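Local coordinates for protein decapping nuclease RAI1 (Candida albicans, PDB 5BUD) that hydrolyses NAD caps, and also triphosphate and methylguanosine-capped 5' ends, of RNA using divalent metal ions, and binds and stimulates the exoribonuclease RAT1, at residues G61-F66 and R160-K165. Sequence-based numbering, arbitrary orientation.
With nucleotides of chain C.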
loop_
_atom_site.group_PDB
_atom_site.type_symbol
_atom_site.label_atom_id
_atom_site.label_comp_id
_atom_site.label_asym_id
_atom_site.label_seq_id
_atom_site.Cartn_x
_atom_site.Cartn_y
_atom_site.Cartn_z
ATOM N N GLY A 61 20.835 -11.745 -8.257
ATOM C CA GLY A 61 21.257 -13.064 -7.793
ATOM C C GLY A 61 20.054 -13.915 -7.433
ATOM O O GLY A 61 19.229 -13.516 -6.598
ATOM N N GLY A 62 19.932 -15.080 -8.077
ATOM C CA GLY A 62 18.859 -16.018 -7.743
ATOM C C GLY A 62 17.548 -15.787 -8.479
ATOM O O GLY A 62 16.554 -16.436 -8.173
ATOM N N TYR A 63 17.556 -14.898 -9.470
ATOM C CA TYR A 63 16.375 -14.613 -10.277
ATOM C C TYR A 63 15.642 -15.872 -10.805
ATOM O O TYR A 63 14.417 -15.932 -10.790
ATOM C CB TYR A 63 16.756 -13.720 -11.442
ATOM C CG TYR A 63 15.623 -13.426 -12.398
ATOM C CD1 TYR A 63 14.595 -12.566 -12.029
ATOM C CD2 TYR A 63 15.566 -13.996 -13.663
ATOM C CE1 TYR A 63 13.569 -12.278 -12.881
ATOM C CE2 TYR A 63 14.514 -13.715 -14.525
ATOM C CZ TYR A 63 13.517 -12.856 -14.114
ATOM O OH TYR A 63 12.462 -12.550 -14.931
ATOM N N SER A 64 16.397 -16.857 -11.275
ATOM C CA SER A 64 15.816 -18.072 -11.881
ATOM C C SER A 64 15.093 -18.977 -10.880
ATOM O O SER A 64 14.251 -19.779 -11.280
ATOM C CB SER A 64 16.911 -18.884 -12.582
ATOM O OG SER A 64 17.762 -19.452 -11.610
ATOM N N LYS A 65 15.403 -18.862 -9.592
ATOM C CA LYS A 65 14.681 -19.603 -8.537
ATOM C C LYS A 65 13.586 -18.787 -7.806
ATOM O O LYS A 65 13.052 -19.216 -6.794
ATOM C CB LYS A 65 15.659 -20.108 -7.498
ATOM C CG LYS A 65 16.884 -20.820 -8.053
ATOM C CD LYS A 65 17.724 -21.442 -6.939
ATOM C CE LYS A 65 18.005 -20.461 -5.805
ATOM N NZ LYS A 65 19.216 -20.780 -4.994
ATOM N N PHE A 66 13.287 -17.597 -8.294
ATOM C CA PHE A 66 12.266 -16.744 -7.685
ATOM C C PHE A 66 10.921 -17.484 -7.570
ATOM O O PHE A 66 10.402 -17.965 -8.565
ATOM C CB PHE A 66 12.147 -15.475 -8.540
ATOM C CG PHE A 66 11.139 -14.455 -8.053
ATOM C CD1 PHE A 66 10.790 -14.321 -6.714
ATOM C CD2 PHE A 66 10.589 -13.572 -8.958
ATOM C CE1 PHE A 66 9.864 -13.371 -6.313
ATOM C CE2 PHE A 66 9.684 -12.596 -8.560
ATOM C CZ PHE A 66 9.312 -12.506 -7.244
ATOM N N ARG A 160 15.509 -5.541 -22.955
ATOM C CA ARG A 160 14.964 -4.502 -22.088
ATOM C C ARG A 160 13.808 -5.072 -21.269
ATOM O O ARG A 160 13.667 -4.783 -20.073
ATOM C CB ARG A 160 14.544 -3.292 -22.939
ATOM C CG ARG A 160 13.837 -2.140 -22.221
ATOM C CD ARG A 160 14.644 -1.548 -21.073
ATOM N NE ARG A 160 13.892 -0.522 -20.343
ATOM C CZ ARG A 160 14.342 0.152 -19.284
ATOM N NH1 ARG A 160 15.563 -0.062 -18.802
ATOM N NH2 ARG A 160 13.564 1.066 -18.705
ATOM N N TYR A 161 13.014 -5.932 -21.903
ATOM C CA TYR A 161 11.913 -6.594 -21.239
ATOM C C TYR A 161 12.418 -7.512 -20.136
ATOM O O TYR A 161 11.896 -7.459 -19.023
ATOM C CB TYR A 161 11.050 -7.357 -22.254
ATOM C CG TYR A 161 9.924 -8.152 -21.635
ATOM C CD1 TYR A 161 8.739 -7.538 -21.246
ATOM C CD2 TYR A 161 10.044 -9.523 -21.452
ATOM C CE1 TYR A 161 7.705 -8.268 -20.686
ATOM C CE2 TYR A 161 9.022 -10.263 -20.893
ATOM C CZ TYR A 161 7.854 -9.628 -20.516
ATOM O OH TYR A 161 6.849 -10.373 -19.956
ATOM N N ASP A 162 13.430 -8.338 -20.429
ATOM C CA ASP A 162 14.056 -9.199 -19.420
ATOM C C ASP A 162 14.632 -8.364 -18.266
ATOM O O ASP A 162 14.499 -8.719 -17.100
ATOM C CB ASP A 162 15.185 -10.024 -20.062
ATOM C CG ASP A 162 16.004 -10.794 -19.055
ATOM O OD1 ASP A 162 15.465 -11.703 -18.405
ATOM O OD2 ASP A 162 17.215 -10.514 -18.924
ATOM N N TYR A 163 15.301 -7.271 -18.608
ATOM C CA TYR A 163 15.849 -6.368 -17.607
ATOM C C TYR A 163 14.718 -5.865 -16.697
ATOM O O TYR A 163 14.823 -5.925 -15.488
ATOM C CB TYR A 163 16.579 -5.207 -18.289
ATOM C CG TYR A 163 17.144 -4.155 -17.360
ATOM C CD1 TYR A 163 18.381 -4.332 -16.738
ATOM C CD2 TYR A 163 16.472 -2.967 -17.149
ATOM C CE1 TYR A 163 18.898 -3.371 -15.895
ATOM C CE2 TYR A 163 16.984 -1.993 -16.304
ATOM C CZ TYR A 163 18.198 -2.203 -15.683
ATOM O OH TYR A 163 18.715 -1.237 -14.869
ATOM N N MET A 164 13.636 -5.399 -17.284
ATOM C CA MET A 164 12.491 -4.897 -16.491
ATOM C C MET A 164 11.902 -5.950 -15.568
ATOM O O MET A 164 11.618 -5.663 -14.415
ATOM C CB MET A 164 11.416 -4.283 -17.396
ATOM C CG MET A 164 11.836 -2.930 -17.969
ATOM S SD MET A 164 10.720 -2.282 -19.236
ATOM C CE MET A 164 9.681 -1.241 -18.224
ATOM N N LYS A 165 11.750 -7.181 -16.050
ATOM C CA LYS A 165 11.364 -8.292 -15.174
ATOM C C LYS A 165 12.377 -8.579 -14.058
ATOM O O LYS A 165 12.007 -8.893 -12.944
ATOM C CB LYS A 165 11.113 -9.572 -15.985
ATOM C CG LYS A 165 9.947 -9.475 -16.950
ATOM C CD LYS A 165 8.670 -9.105 -16.216
ATOM C CE LYS A 165 7.430 -9.361 -17.052
ATOM N NZ LYS A 165 6.178 -9.188 -16.253
ATOM P P U C 3 12.556 0.704 -10.785
ATOM O OP1 U C 3 14.001 0.966 -10.672
ATOM O OP2 U C 3 11.579 1.662 -10.230
ATOM O "O5'" U C 3 12.217 0.479 -12.322
ATOM C "C5'" U C 3 13.076 -0.333 -13.146
ATOM C "C4'" U C 3 13.211 0.268 -14.513
ATOM O "O4'" U C 3 11.960 0.120 -15.235
ATOM C "C3'" U C 3 13.544 1.756 -14.545
ATOM O "O3'" U C 3 14.385 1.973 -15.659
ATOM C "C2'" U C 3 12.177 2.412 -14.703
ATOM O "O2'" U C 3 12.213 3.680 -15.329
ATOM C "C1'" U C 3 11.455 1.394 -15.586
ATOM N N1 U C 3 9.997 1.365 -15.409
ATOM C C2 U C 3 9.205 1.667 -16.502
ATOM O O2 U C 3 9.664 1.985 -17.586
ATOM N N3 U C 3 7.854 1.595 -16.274
ATOM C C4 U C 3 7.223 1.262 -15.093
ATOM O O4 U C 3 5.993 1.241 -15.049
ATOM C C5 U C 3 8.110 0.957 -14.011
ATOM C C6 U C 3 9.433 1.013 -14.203
ATOM P P U C 4 15.941 2.103 -15.470
ATOM O OP1 U C 4 16.602 1.696 -16.737
ATOM O OP2 U C 4 16.314 1.461 -14.197
ATOM O "O5'" U C 4 16.114 3.676 -15.318
ATOM C "C5'" U C 4 15.928 4.536 -16.455
ATOM C "C4'" U C 4 17.015 5.575 -16.464
ATOM O "O4'" U C 4 16.580 6.735 -17.220
ATOM C "C3'" U C 4 17.282 6.145 -15.089
ATOM O "O3'" U C 4 18.555 6.766 -15.117
ATOM C "C2'" U C 4 16.077 7.065 -14.930
ATOM O "O2'" U C 4 16.138 7.990 -13.862
ATOM C "C1'" U C 4 15.983 7.674 -16.337
ATOM N N1 U C 4 14.607 7.929 -16.796
ATOM C C2 U C 4 13.696 8.401 -15.869
ATOM O O2 U C 4 13.985 8.613 -14.704
ATOM N N3 U C 4 12.430 8.609 -16.358
ATOM C C4 U C 4 11.988 8.401 -17.647
ATOM O O4 U C 4 10.812 8.638 -17.929
ATOM C C5 U C 4 12.988 7.913 -18.547
ATOM C C6 U C 4 14.233 7.699 -18.102
HETATM O O HOH W 1 13.230 -12.063 -17.527
#
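Y63 sets the phenol end of its ring against CB and the carbonyl of K165, on a flank of helix 158-178. Its OH sits 3.4 Å from K165 CB, while CE1 comes 3.7 Å from K165 O. With CG anti to the backbone N (chi1 176°), the ring reaches out from the short 3-10 turn 63-65 and bridges backbones whose nearest CA atoms, those of Y63 and K165, are 9.4 Å apart. The two side chains cross obliquely, and that of K165 bends off at chi2 (-57°) to carry NZ away to a salt bridge with E149.

No direct hydrogen bond joins the segments. A water 2.8 Å from Y63 OH also approaches D162 OD1, at 2.4 Å, too short to be trusted, so the bridge is doubtful; D162 OD2 is salt-bridged to R166. The patch is small, 114 Å² in all.

On the side of the helix turned away from Y63, R160 meets RNA. Its NH1 gives a nearly straight hydrogen bond of 2.9 Å to OP1 of U4 of chain C (169°), and NH2 makes a longer one to O3' of U3 of chain C. M164 CG lies over one face of the R160 guanidinium, toward its rim, and M164 CE comes 3.3 Å from O2 of U3 of chain C.

Y169, further along helix 158-178, makes edge-to-face contacts with both Y63 and F66, and its OH hydrogen-bonds to G61 O. The contact is surface packing within the RAI1-like PD-(D/E)XK nuclease domain, away from the manganese sites: it sets the loop between helices 50-54 and 78-92 against helix 158-178, which meets helix 138-155 through Y161 and M164.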